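Local coordinates for L-lysine 6-monooxygenase (Pseudomonas syringae pv. tomato, PDB 5CQF), which probably catalyses the FAD- and NADP(H)-dependent hydroxylation of the lysine side-chain nitrogen, an oxidation that belongs to siderophore biosynthesis, at residues 354-359 with 400-405; 382-387 with 394-399; 17-22 with 166-171; 254-259 with 412-417; 170-175 with 350-355. One frame throughout, in Å; residues are numbered along the deposited sequence.

Contact 1. Residues 354-359 with 400-405; sequences QYLIPP and SERSHG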
# COMPACT_ATOMS: atom_id res chain seq x y z
N GLN A 354 -17.76 -31.19 7.96
CA GLN A 354 -19.09 -30.73 8.39
C GLN A 354 -19.88 -31.96 8.84
O GLN A 354 -20.07 -32.92 8.10
CB GLN A 354 -19.84 -29.87 7.34
CG GLN A 354 -19.95 -30.42 5.90
CD GLN A 354 -21.08 -29.79 5.04
OE1 GLN A 354 -21.30 -28.56 5.03
NE2 GLN A 354 -21.78 -30.65 4.28
N TYR A 355 -20.30 -31.95 10.09
CA TYR A 355 -21.11 -33.02 10.61
C TYR A 355 -22.51 -32.85 10.03
O TYR A 355 -22.94 -31.74 9.73
CB TYR A 355 -21.17 -32.95 12.12
CG TYR A 355 -19.91 -33.41 12.83
CD1 TYR A 355 -19.36 -34.67 12.56
CD2 TYR A 355 -19.32 -32.63 13.83
CE1 TYR A 355 -18.23 -35.12 13.23
CE2 TYR A 355 -18.18 -33.07 14.50
CZ TYR A 355 -17.64 -34.31 14.19
OH TYR A 355 -16.53 -34.77 14.86
N LEU A 356 -23.20 -33.97 9.83
CA LEU A 356 -24.62 -33.90 9.48
C LEU A 356 -25.37 -33.74 10.79
O LEU A 356 -26.25 -32.91 10.90
CB LEU A 356 -25.08 -35.16 8.71
CG LEU A 356 -24.35 -35.36 7.37
CD1 LEU A 356 -24.86 -36.60 6.65
CD2 LEU A 356 -24.43 -34.13 6.47
N ILE A 357 -24.99 -34.56 11.77
CA ILE A 357 -25.47 -34.49 13.13
C ILE A 357 -24.26 -34.53 14.04
O ILE A 357 -23.55 -35.53 14.05
CB ILE A 357 -26.36 -35.69 13.48
CG1 ILE A 357 -27.63 -35.67 12.64
CG2 ILE A 357 -26.71 -35.66 14.97
CD1 ILE A 357 -28.52 -36.88 12.81
N PRO A 358 -24.02 -33.47 14.81
CA PRO A 358 -22.80 -33.53 15.60
C PRO A 358 -22.83 -34.71 16.54
O PRO A 358 -23.91 -35.08 17.00
CB PRO A 358 -22.81 -32.21 16.38
CG PRO A 358 -23.76 -31.31 15.65
CD PRO A 358 -24.72 -32.19 14.93
N PRO A 359 -21.67 -35.32 16.81
CA PRO A 359 -21.64 -36.51 17.68
C PRO A 359 -22.30 -36.28 19.02
O PRO A 359 -22.97 -37.18 19.52
CB PRO A 359 -20.14 -36.76 17.89
CG PRO A 359 -19.49 -36.16 16.69
CD PRO A 359 -20.34 -34.99 16.27
N SER A 400 -22.05 -23.35 8.17
CA SER A 400 -21.76 -24.56 7.37
C SER A 400 -22.33 -24.36 5.97
O SER A 400 -23.32 -23.65 5.79
CB SER A 400 -22.37 -25.82 7.97
OG SER A 400 -23.78 -25.73 8.05
N GLU A 401 -21.70 -25.00 4.99
CA GLU A 401 -22.22 -24.98 3.64
C GLU A 401 -23.65 -25.56 3.59
O GLU A 401 -24.53 -24.99 2.95
CB GLU A 401 -21.25 -25.70 2.67
CG GLU A 401 -19.94 -24.91 2.54
CD GLU A 401 -19.04 -25.30 1.36
OE1 GLU A 401 -18.21 -24.45 0.96
OE2 GLU A 401 -19.14 -26.43 0.85
N ARG A 402 -23.88 -26.66 4.30
CA ARG A 402 -25.12 -27.44 4.15
C ARG A 402 -26.33 -26.67 4.72
O ARG A 402 -27.42 -26.75 4.18
CB ARG A 402 -24.99 -28.85 4.78
CG ARG A 402 -24.77 -28.84 6.30
CD ARG A 402 -24.68 -30.23 6.92
NE ARG A 402 -25.96 -30.93 6.88
CZ ARG A 402 -26.98 -30.67 7.69
NH1 ARG A 402 -26.89 -29.74 8.63
NH2 ARG A 402 -28.11 -31.35 7.57
N SER A 403 -26.14 -25.94 5.82
CA SER A 403 -27.23 -25.20 6.44
C SER A 403 -27.27 -23.73 6.02
O SER A 403 -28.33 -23.13 5.99
CB SER A 403 -27.13 -25.28 7.97
OG SER A 403 -27.34 -26.60 8.42
N HIS A 404 -26.11 -23.13 5.74
CA HIS A 404 -26.06 -21.68 5.55
C HIS A 404 -25.38 -21.21 4.28
O HIS A 404 -25.30 -20.02 4.04
CB HIS A 404 -25.40 -21.02 6.76
CG HIS A 404 -26.01 -21.43 8.06
ND1 HIS A 404 -27.23 -20.97 8.49
CD2 HIS A 404 -25.57 -22.27 9.03
CE1 HIS A 404 -27.53 -21.52 9.65
NE2 HIS A 404 -26.53 -22.30 10.02
N GLY A 405 -24.90 -22.13 3.45
CA GLY A 405 -24.25 -21.75 2.20
C GLY A 405 -22.82 -21.25 2.30
O GLY A 405 -22.19 -20.97 1.28
O HOH W 1 -19.06 -26.56 5.83
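Gln354 and Ser400 bring the two backbones nearest, their CA atoms 6.8 Å apart, where the irregular chain 354-359 passes the first turn of the short helix 401-404. Ser400 is the N-cap of that helix, its OG accepting from Ser403 N, and the amide of Gln354 supplies a further acceptor from outside. With CG set between the backbone N and the carbonyl carbon (chi1 50°) and the chain extended beyond it, OE1 of Gln354 arrives 3.3 Å from Arg402 N in a hydrogen bond bent to 138° at the hydrogen. A water accepts from Glu401 N and donates to the same oxygen, 3.1 Å from Gln354 OE1. One carbonyl thus receives two bonds and serves, directly or through water, two N-H groups of the opening helical turn.

The aliphatic part of Arg402 packs against the Gln354 amide, CB of Arg402 3.7 Å from NE2 of Gln354, and the amide and guanidinium planes stand 70° apart. Further out, the charged end is held by a salt bridge to Asp373 and a hydrogen bond to Leu376 O, whereas Glu401 pairs with Arg278 of helix 267-280. Leu356 meets the arginine twice: its carbonyl O lies above one guanidinium face, toward the rim, and its side chain crosses at about a right angle, an apolar touch that sets CD2 of Leu356 3.9 Å from CD of Arg402 and 3.6 Å from its NE.

Contact 2. Residues 382-387 with 394-399; sequences YRVATQ and IWVNGL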
# COMPACT_ATOMS: atom_id res chain seq x y z
N TYR A 382 -29.99 -19.88 13.60
CA TYR A 382 -29.10 -20.91 14.12
C TYR A 382 -29.79 -21.91 15.08
O TYR A 382 -29.12 -22.61 15.83
CB TYR A 382 -27.85 -20.24 14.73
CG TYR A 382 -27.16 -19.32 13.71
CD1 TYR A 382 -26.41 -19.87 12.67
CD2 TYR A 382 -27.32 -17.96 13.75
CE1 TYR A 382 -25.81 -19.06 11.72
CE2 TYR A 382 -26.69 -17.13 12.80
CZ TYR A 382 -25.94 -17.69 11.79
OH TYR A 382 -25.33 -16.90 10.82
N ARG A 383 -31.13 -21.97 15.03
CA ARG A 383 -31.92 -22.87 15.88
C ARG A 383 -32.13 -24.20 15.19
O ARG A 383 -32.36 -24.26 13.98
CB ARG A 383 -33.27 -22.25 16.25
CG ARG A 383 -33.87 -22.90 17.49
CD ARG A 383 -35.20 -22.28 17.90
NE ARG A 383 -36.07 -23.22 18.63
CZ ARG A 383 -36.72 -24.27 18.09
NH1 ARG A 383 -36.61 -24.57 16.78
NH2 ARG A 383 -37.49 -25.05 18.86
N VAL A 384 -32.04 -25.27 15.97
CA VAL A 384 -32.23 -26.61 15.43
C VAL A 384 -33.71 -26.95 15.53
O VAL A 384 -34.32 -26.75 16.59
CB VAL A 384 -31.47 -27.69 16.21
CG1 VAL A 384 -31.60 -29.03 15.49
CG2 VAL A 384 -30.02 -27.33 16.39
N ALA A 385 -34.28 -27.46 14.44
CA ALA A 385 -35.71 -27.75 14.41
C ALA A 385 -35.91 -29.11 15.06
O ALA A 385 -35.12 -30.02 14.82
CB ALA A 385 -36.27 -27.71 12.99
N THR A 386 -36.90 -29.19 15.95
CA THR A 386 -37.17 -30.40 16.71
C THR A 386 -38.52 -30.94 16.33
O THR A 386 -39.27 -30.30 15.61
CB THR A 386 -37.18 -30.14 18.24
OG1 THR A 386 -38.23 -29.23 18.58
CG2 THR A 386 -35.84 -29.59 18.72
N GLN A 387 -38.81 -32.12 16.85
CA GLN A 387 -40.11 -32.77 16.69
C GLN A 387 -40.42 -33.43 18.02
O GLN A 387 -39.51 -33.91 18.70
CB GLN A 387 -40.05 -33.80 15.56
CG GLN A 387 -38.97 -34.86 15.74
CD GLN A 387 -38.51 -35.48 14.43
OE1 GLN A 387 -38.90 -35.03 13.35
NE2 GLN A 387 -37.68 -36.51 14.52
N ILE A 394 -32.34 -25.87 20.89
CA ILE A 394 -30.93 -26.08 20.62
C ILE A 394 -30.52 -25.16 19.49
O ILE A 394 -31.29 -24.94 18.55
CB ILE A 394 -30.64 -27.54 20.25
CG1 ILE A 394 -31.18 -28.51 21.33
CG2 ILE A 394 -29.14 -27.76 20.08
CD1 ILE A 394 -31.36 -29.93 20.84
N TRP A 395 -29.30 -24.62 19.62
CA TRP A 395 -28.71 -23.72 18.64
C TRP A 395 -27.35 -24.27 18.30
O TRP A 395 -26.65 -24.76 19.20
CB TRP A 395 -28.51 -22.34 19.22
CG TRP A 395 -29.77 -21.55 19.42
CD1 TRP A 395 -30.33 -20.67 18.55
CD2 TRP A 395 -30.62 -21.56 20.58
NE1 TRP A 395 -31.48 -20.14 19.08
CE2 TRP A 395 -31.68 -20.67 20.32
CE3 TRP A 395 -30.61 -22.25 21.78
CZ2 TRP A 395 -32.70 -20.44 21.22
CZ3 TRP A 395 -31.62 -22.02 22.69
CH2 TRP A 395 -32.65 -21.12 22.40
N VAL A 396 -26.97 -24.20 17.02
CA VAL A 396 -25.58 -24.46 16.64
C VAL A 396 -24.93 -23.15 16.22
O VAL A 396 -25.31 -22.57 15.22
CB VAL A 396 -25.45 -25.50 15.51
CG1 VAL A 396 -23.98 -25.75 15.17
CG2 VAL A 396 -26.11 -26.80 15.93
N ASN A 397 -23.97 -22.68 17.02
CA ASN A 397 -23.37 -21.35 16.84
C ASN A 397 -22.20 -21.37 15.86
O ASN A 397 -21.03 -21.19 16.24
CB ASN A 397 -22.93 -20.79 18.19
CG ASN A 397 -22.65 -19.32 18.15
OD1 ASN A 397 -22.73 -18.69 17.10
ND2 ASN A 397 -22.34 -18.74 19.31
N GLY A 398 -22.51 -21.57 14.59
CA GLY A 398 -21.48 -21.63 13.55
C GLY A 398 -22.11 -21.62 12.17
O GLY A 398 -23.33 -21.74 12.04
N LEU A 399 -21.28 -21.44 11.15
CA LEU A 399 -21.70 -21.58 9.78
C LEU A 399 -21.38 -22.98 9.26
O LEU A 399 -20.58 -23.71 9.84
CB LEU A 399 -21.02 -20.53 8.91
CG LEU A 399 -21.56 -19.11 9.15
CD1 LEU A 399 -20.71 -18.08 8.42
CD2 LEU A 399 -23.00 -18.99 8.68
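Arg383 sets its CG over one face of the Trp395 indole, toward the rim, 4.2 Å from the centroid of the five-membered ring and 20° off its normal, a CH-pi contact. CG stands anti to the backbone N (chi1 -160°) and the chain is extended, the guanidinium plane nearly perpendicular to the indole and NE hydrogen-bonded to Asn393 OD1. The indole NE1 of Trp395 is buried without a polar partner. On the other face of the strand, Val384 CG2 fits against the branches of its neighbours, 3.8 Å from Ile394 CG2 and 4.0 Å from Val396 CG2. Tyr382 turns its ring edge to Leu399, whose CD2 lies near the ring plane, 3.8 Å from Tyr382 OH. Two backbone bonds, Val396 N to Tyr382 O (2.9 Å) and Val384 N to Ile394 O (2.7 Å), join the chains. Arg383 and Trp395 form an antiparallel non-hydrogen-bonded pair, a single bridge that adds the loop to strand 393-396, the edge strand within this chain of a Rossmann-like domain's parallel sheet.

Contact 3. Residues 17-22 with 166-171; sequences ICIGFG and LSSGSA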
# COMPACT_ATOMS: atom_id res chain seq x y z
N ILE A 17 -27.17 -23.88 28.71
CA ILE A 17 -25.79 -24.33 28.70
C ILE A 17 -25.22 -24.10 27.32
O ILE A 17 -25.84 -24.44 26.30
CB ILE A 17 -25.65 -25.83 29.05
CG1 ILE A 17 -26.21 -26.15 30.44
CG2 ILE A 17 -24.19 -26.27 28.96
CD1 ILE A 17 -25.31 -25.72 31.59
N CYS A 18 -24.03 -23.50 27.29
CA CYS A 18 -23.28 -23.32 26.04
C CYS A 18 -22.08 -24.23 26.09
O CYS A 18 -21.34 -24.21 27.07
CB CYS A 18 -22.80 -21.88 25.89
SG CYS A 18 -21.76 -21.57 24.43
N ILE A 19 -21.90 -25.05 25.07
CA ILE A 19 -20.73 -25.90 25.01
C ILE A 19 -19.68 -25.21 24.15
O ILE A 19 -19.91 -24.98 22.97
CB ILE A 19 -21.05 -27.30 24.46
CG1 ILE A 19 -22.07 -28.01 25.36
CG2 ILE A 19 -19.79 -28.16 24.45
CD1 ILE A 19 -22.57 -29.32 24.81
N GLY A 20 -18.54 -24.90 24.76
CA GLY A 20 -17.41 -24.28 24.09
C GLY A 20 -17.21 -22.90 24.67
O GLY A 20 -18.17 -22.12 24.80
N PHE A 21 -15.98 -22.57 25.04
CA PHE A 21 -15.66 -21.20 25.39
C PHE A 21 -14.48 -20.68 24.58
O PHE A 21 -13.59 -20.01 25.10
CB PHE A 21 -15.43 -21.03 26.90
CG PHE A 21 -15.76 -19.67 27.41
CD1 PHE A 21 -17.05 -19.20 27.34
CD2 PHE A 21 -14.79 -18.86 27.96
CE1 PHE A 21 -17.38 -17.95 27.83
CE2 PHE A 21 -15.11 -17.60 28.44
CZ PHE A 21 -16.41 -17.14 28.37
N GLY A 22 -14.50 -20.99 23.29
CA GLY A 22 -13.66 -20.31 22.32
C GLY A 22 -14.32 -18.99 21.95
O GLY A 22 -15.26 -18.55 22.61
N LEU A 166 -24.44 -25.07 20.97
CA LEU A 166 -23.22 -25.80 20.64
C LEU A 166 -22.32 -24.85 19.95
O LEU A 166 -22.66 -24.39 18.90
CB LEU A 166 -23.48 -26.97 19.71
CG LEU A 166 -23.76 -28.31 20.37
CD1 LEU A 166 -25.08 -28.25 21.09
CD2 LEU A 166 -23.77 -29.38 19.29
N SER A 167 -21.18 -24.57 20.58
CA SER A 167 -20.20 -23.56 20.15
C SER A 167 -18.84 -24.21 20.18
O SER A 167 -17.85 -23.58 20.55
CB SER A 167 -20.16 -22.35 21.13
OG SER A 167 -21.30 -21.50 21.04
N SER A 168 -18.80 -25.50 19.84
CA SER A 168 -17.57 -26.31 19.92
C SER A 168 -17.01 -26.56 18.51
O SER A 168 -15.80 -26.73 18.35
CB SER A 168 -17.83 -27.63 20.68
OG SER A 168 -19.19 -28.03 20.60
N GLY A 169 -17.88 -26.59 17.50
CA GLY A 169 -17.47 -26.64 16.09
C GLY A 169 -17.60 -28.01 15.44
O GLY A 169 -18.68 -28.63 15.47
N SER A 170 -16.50 -28.47 14.84
CA SER A 170 -16.45 -29.72 14.07
C SER A 170 -15.04 -30.29 14.08
O SER A 170 -14.15 -29.68 14.67
CB SER A 170 -16.91 -29.47 12.64
OG SER A 170 -18.32 -29.45 12.59
N ALA A 171 -14.82 -31.43 13.42
CA ALA A 171 -13.54 -32.16 13.53
C ALA A 171 -12.68 -32.16 12.25
O ALA A 171 -13.20 -32.00 11.15
CB ALA A 171 -13.79 -33.60 13.99
O HOH W 2 -16.59 -21.58 21.27
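Between Ile19 and Ser167 the flat groups that meet are peptides, not rings: Ser167 N approaches Ile19 O nearly end-on to the carbonyl (C=O...N 163°), at 2.7 Å. The one ring of these segments, that of Phe21, takes no part in the contact and meets Tyr49 edge-to-face. CB of Ser167 also presses on the same carbonyl, 3.2 Å from Ile19 O, while Ser168 OG lies 3.9 Å from Ile19 CG2. Cys18 swings SG anti to its own backbone nitrogen (chi1 176°), bringing SG within 3.4 Å of Ser167 OG, a packing contact; that hydroxyl has a weak hydrogen bond with Asn397. Gly20 CA comes to 3.6 Å from Ser167 O, an approach that depends on glycine's lack of a side chain. Beyond it, a water may link that carbonyl to Gly22 N, weakly.

Gly20 and Gly22 fit the GxGxxG pattern of a Rossmann-type nucleotide site, consistent with a place for FAD. Ile19 and Leu166 are parallel bridge partners, side chains on the same face. Strand 16-19 thus lies between 163-166 and 47-50. Gly22 N-caps helix 23-37, on whose Leu28 Cys18 packs, and strand 393-396 borders 163-166 on its far side.

Contact 4. Residues 254-259 with 412-417; sequences FAPDHV and FSLMAL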
# COMPACT_ATOMS: atom_id res chain seq x y z
N PHE A 254 -20.15 -9.07 2.91
CA PHE A 254 -20.91 -9.13 4.15
C PHE A 254 -21.65 -10.46 4.14
O PHE A 254 -22.68 -10.59 3.47
CB PHE A 254 -21.88 -7.95 4.28
CG PHE A 254 -22.58 -7.87 5.61
CD1 PHE A 254 -21.87 -7.72 6.79
CD2 PHE A 254 -23.97 -7.91 5.67
CE1 PHE A 254 -22.52 -7.63 8.00
CE2 PHE A 254 -24.63 -7.83 6.89
CZ PHE A 254 -23.91 -7.68 8.05
N ALA A 255 -21.08 -11.44 4.84
CA ALA A 255 -21.62 -12.82 4.84
C ALA A 255 -23.10 -12.94 5.17
O ALA A 255 -23.80 -13.68 4.50
CB ALA A 255 -20.82 -13.71 5.79
N PRO A 256 -23.61 -12.21 6.19
CA PRO A 256 -25.04 -12.37 6.47
C PRO A 256 -26.00 -12.16 5.29
O PRO A 256 -27.04 -12.81 5.27
CB PRO A 256 -25.31 -11.35 7.58
CG PRO A 256 -24.00 -11.30 8.29
CD PRO A 256 -22.96 -11.34 7.18
N ASP A 257 -25.66 -11.29 4.34
CA ASP A 257 -26.48 -11.13 3.14
C ASP A 257 -26.51 -12.40 2.28
O ASP A 257 -27.53 -12.70 1.65
CB ASP A 257 -25.97 -10.01 2.26
CG ASP A 257 -26.19 -8.64 2.86
OD1 ASP A 257 -26.87 -8.50 3.91
OD2 ASP A 257 -25.66 -7.69 2.24
N HIS A 258 -25.38 -13.11 2.26
CA HIS A 258 -25.26 -14.37 1.52
C HIS A 258 -25.94 -15.51 2.30
O HIS A 258 -26.57 -16.36 1.69
CB HIS A 258 -23.80 -14.66 1.17
CG HIS A 258 -23.21 -13.60 0.28
ND1 HIS A 258 -23.02 -13.78 -1.07
CD2 HIS A 258 -22.88 -12.31 0.54
CE1 HIS A 258 -22.58 -12.66 -1.61
NE2 HIS A 258 -22.48 -11.75 -0.65
N VAL A 259 -25.84 -15.49 3.62
CA VAL A 259 -26.58 -16.43 4.44
C VAL A 259 -28.08 -16.17 4.19
O VAL A 259 -28.81 -17.15 3.97
CB VAL A 259 -26.20 -16.32 5.93
CG1 VAL A 259 -27.07 -17.22 6.80
CG2 VAL A 259 -24.72 -16.65 6.12
N PHE A 412 -14.45 -12.98 13.74
CA PHE A 412 -14.87 -12.43 15.01
C PHE A 412 -16.15 -11.64 14.83
O PHE A 412 -17.06 -11.74 15.65
CB PHE A 412 -13.79 -11.56 15.58
CG PHE A 412 -12.68 -12.31 16.22
CD1 PHE A 412 -12.53 -13.67 16.05
CD2 PHE A 412 -11.75 -11.62 17.00
CE1 PHE A 412 -11.50 -14.35 16.67
CE2 PHE A 412 -10.71 -12.29 17.62
CZ PHE A 412 -10.59 -13.67 17.45
N SER A 413 -16.25 -10.86 13.77
CA SER A 413 -17.44 -10.08 13.56
C SER A 413 -18.69 -10.94 13.40
O SER A 413 -19.76 -10.59 13.93
CB SER A 413 -17.28 -9.13 12.39
OG SER A 413 -16.83 -9.79 11.21
N LEU A 414 -18.58 -12.07 12.70
CA LEU A 414 -19.73 -12.94 12.50
C LEU A 414 -20.21 -13.48 13.84
O LEU A 414 -21.41 -13.53 14.08
CB LEU A 414 -19.39 -14.10 11.55
CG LEU A 414 -19.13 -13.65 10.11
CD1 LEU A 414 -18.83 -14.85 9.20
CD2 LEU A 414 -20.26 -12.80 9.52
N MSE A 415 -19.26 -13.83 14.71
CA MSE A 415 -19.56 -14.31 16.05
C MSE A 415 -20.31 -13.30 16.83
O MSE A 415 -21.23 -13.64 17.57
CB MSE A 415 -18.32 -14.66 16.83
CG MSE A 415 -17.90 -16.03 16.36
SE MSE A 415 -15.99 -16.15 16.71
CE MSE A 415 -15.96 -17.90 15.77
N ALA A 416 -19.93 -12.04 16.66
CA ALA A 416 -20.60 -10.96 17.40
C ALA A 416 -22.04 -10.89 17.01
O ALA A 416 -22.88 -10.73 17.85
CB ALA A 416 -19.95 -9.64 17.13
N LEU A 417 -22.32 -11.01 15.72
CA LEU A 417 -23.69 -10.87 15.19
C LEU A 417 -24.57 -12.06 15.55
O LEU A 417 -25.72 -11.90 15.95
CB LEU A 417 -23.66 -10.65 13.68
CG LEU A 417 -22.99 -9.29 13.31
CD1 LEU A 417 -22.76 -9.14 11.83
CD2 LEU A 417 -23.86 -8.14 13.78
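Leu414 drives the tight part of this contact, its branched end meeting Ala255 and Pro256 at the start of helix 255-264. With CG anti to the carbonyl carbon (chi1 -68°), the leucine sends CD2 toward the other helix, where Leu414 CD2 sits 3.9 Å from Ala255 CB and equally 3.9 Å from Pro256 CD. CD1 of Leu414 also touches the methyl, 4.1 Å from Ala255 CB, so both branches are engaged. Leu414 and Ala255 are buried, and no hydrogen bond crosses between the segments.

One helical turn later the fit relaxes. Leu417 CD1 approaches Phe254 CE1 at 4.1 Å, the two side chains coming from opposite directions, and lies 4.3 Å from Pro256 CG. Phe254, Pro256 and Leu417 are all partly exposed and make up the solvent side. Within its own segment the phenyl ring also has Pro256 CD over its centre, 3.6 Å above the plane.

Side chains alone bridge the gap: the short axes of 255-259 and 412-417 stay 12.0 Å apart and cross at -59°. Helix 255-264 comes after the short strand 245-246 and before helix 267-280, and its His258 packs on Leu243 of the second subunit. Helix 412-428 follows the short helix 401-404, which itself follows strand 393-396, and its selenomethionine Met415 packs against Pro23, Ala24 and Ala27 of helix 23-37.

Contact 5. Residues 170-175 with 350-355; sequences SAPRIP and TGYQQY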
# COMPACT_ATOMS: atom_id res chain seq x y z
N SER A 170 -16.50 -28.47 14.84
CA SER A 170 -16.45 -29.72 14.07
C SER A 170 -15.04 -30.29 14.08
O SER A 170 -14.15 -29.68 14.67
CB SER A 170 -16.91 -29.47 12.64
OG SER A 170 -18.32 -29.45 12.59
N ALA A 171 -14.82 -31.43 13.42
CA ALA A 171 -13.54 -32.16 13.53
C ALA A 171 -12.68 -32.16 12.25
O ALA A 171 -13.20 -32.00 11.15
CB ALA A 171 -13.79 -33.60 13.99
N PRO A 172 -11.37 -32.36 12.40
CA PRO A 172 -10.49 -32.46 11.23
C PRO A 172 -10.96 -33.51 10.21
O PRO A 172 -11.32 -34.61 10.59
CB PRO A 172 -9.13 -32.92 11.82
CG PRO A 172 -9.20 -32.67 13.28
CD PRO A 172 -10.65 -32.55 13.68
N ARG A 173 -10.95 -33.14 8.94
CA ARG A 173 -11.18 -34.08 7.85
C ARG A 173 -9.87 -34.85 7.63
O ARG A 173 -8.86 -34.27 7.24
CB ARG A 173 -11.58 -33.32 6.59
CG ARG A 173 -12.00 -34.19 5.40
CD ARG A 173 -12.42 -33.35 4.19
NE ARG A 173 -11.30 -32.93 3.33
CZ ARG A 173 -10.66 -33.72 2.45
NH1 ARG A 173 -9.67 -33.23 1.71
NH2 ARG A 173 -10.99 -35.01 2.31
N ILE A 174 -9.91 -36.15 7.90
CA ILE A 174 -8.81 -37.07 7.63
C ILE A 174 -9.30 -38.12 6.63
O ILE A 174 -10.05 -39.03 7.01
CB ILE A 174 -8.38 -37.85 8.89
CG1 ILE A 174 -8.05 -36.91 10.07
CG2 ILE A 174 -7.20 -38.76 8.56
CD1 ILE A 174 -6.86 -36.00 9.83
N PRO A 175 -8.87 -38.03 5.37
CA PRO A 175 -9.28 -39.09 4.45
C PRO A 175 -8.84 -40.46 4.97
O PRO A 175 -7.79 -40.55 5.62
CB PRO A 175 -8.55 -38.75 3.15
CG PRO A 175 -8.24 -37.29 3.25
CD PRO A 175 -8.05 -37.00 4.71
N THR A 350 -6.17 -30.40 5.16
CA THR A 350 -7.38 -30.88 4.53
C THR A 350 -8.63 -30.19 5.05
O THR A 350 -9.71 -30.45 4.54
CB THR A 350 -7.53 -32.39 4.77
OG1 THR A 350 -7.15 -32.71 6.12
CG2 THR A 350 -6.67 -33.17 3.82
N GLY A 351 -8.49 -29.33 6.07
CA GLY A 351 -9.64 -28.66 6.66
C GLY A 351 -10.44 -29.51 7.64
O GLY A 351 -9.93 -30.51 8.18
N TYR A 352 -11.69 -29.11 7.87
CA TYR A 352 -12.58 -29.71 8.88
C TYR A 352 -13.86 -30.25 8.26
O TYR A 352 -14.42 -29.68 7.32
CB TYR A 352 -12.91 -28.70 10.00
CG TYR A 352 -11.70 -28.22 10.77
CD1 TYR A 352 -10.90 -27.18 10.28
CD2 TYR A 352 -11.32 -28.81 11.98
CE1 TYR A 352 -9.78 -26.75 10.97
CE2 TYR A 352 -10.20 -28.38 12.68
CZ TYR A 352 -9.42 -27.35 12.16
OH TYR A 352 -8.31 -26.90 12.84
N GLN A 353 -14.32 -31.36 8.85
CA GLN A 353 -15.52 -32.08 8.41
C GLN A 353 -16.78 -31.37 8.85
O GLN A 353 -16.87 -30.97 10.01
CB GLN A 353 -15.51 -33.49 9.03
CG GLN A 353 -16.52 -34.47 8.42
CD GLN A 353 -16.35 -34.70 6.90
OE1 GLN A 353 -16.50 -33.79 6.10
NE2 GLN A 353 -16.05 -35.92 6.52
N GLN A 354 -17.76 -31.19 7.96
CA GLN A 354 -19.09 -30.73 8.39
C GLN A 354 -19.88 -31.96 8.84
O GLN A 354 -20.07 -32.92 8.10
CB GLN A 354 -19.84 -29.87 7.34
CG GLN A 354 -19.95 -30.42 5.90
CD GLN A 354 -21.08 -29.79 5.04
OE1 GLN A 354 -21.30 -28.56 5.03
NE2 GLN A 354 -21.78 -30.65 4.28
N TYR A 355 -20.30 -31.95 10.09
CA TYR A 355 -21.11 -33.02 10.61
C TYR A 355 -22.51 -32.85 10.03
O TYR A 355 -22.94 -31.74 9.73
CB TYR A 355 -21.17 -32.95 12.12
CG TYR A 355 -19.91 -33.41 12.83
CD1 TYR A 355 -19.36 -34.67 12.56
CD2 TYR A 355 -19.32 -32.63 13.83
CE1 TYR A 355 -18.23 -35.12 13.23
CE2 TYR A 355 -18.18 -33.07 14.50
CZ TYR A 355 -17.64 -34.31 14.19
OH TYR A 355 -16.53 -34.77 14.86
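Ala171 and Gln353 are joined by a nearly straight bond between these two loop segments, Gln353 N donating to Ala171 O over 2.6 Å at 165°. Two residues on, Arg173 N returns a bond to Gly351 O (2.9 Å), and together the pair bridges the backbones at Pro172 and Tyr352. Arg173 and Thr350 then grip each other twice. The hydroxyl of Thr350, set between its backbone N and carbonyl carbon (chi1 40°), donates through OG1 to Arg173 O at 2.6 Å, while Arg173, bent at its third torsion, curls back so that NE donates to Thr350 O at 3.2 Å, the oxygen lying 24° out of the guanidinium plane.

Two tyrosine rings flank these bonds. Tyr352 turns an edge to the Ala171 carbonyl carbon, its CD2 lying 3.6 Å from Pro172 N. At the other end Tyr355 leans on Ala171, its OH 3.1 Å from Ala171 CB, and Pro359 CD backs one face of its ring. In the next shell, His188 of strand 186-188 donates through NE2 to Gly351 O and meets Tyr352 edge-to-face.

The segment 170-175 leads from strand 163-166 of one parallel sheet toward 186-188 of the other, and 350-355 starts the return from 345-348 toward 393-396. Paired connections of this kind are characteristic of flavoproteins with two dinucleotide-binding domains, probably for FAD and NADP(H) here.

How the contacts relate
Contacts 2 and 3 are buried and belong to the same parallel sheet, probably joined by backbone bonds of Leu166 with Trp395 and Asn397; backbone pairing dominates in both, with apolar branches in contact 2 and small serine, cysteine and glycine residues in contact 3. Contacts 1 and 5 are formed largely by exposed or partly exposed residues, share Gln354 and Tyr355, and use more polar side chains: a glutamine amide, a threonine hydroxyl and, in contact 5, one arginine. Contact 4 is partly buried and purely apolar, helix against helix, and reaches contact 2 through Leu399 on Leu414. His404 ties contact 1 to contact 2 by packing on Tyr382. Contacts 4 and 5 stand farthest apart, centres about 22 Å apart.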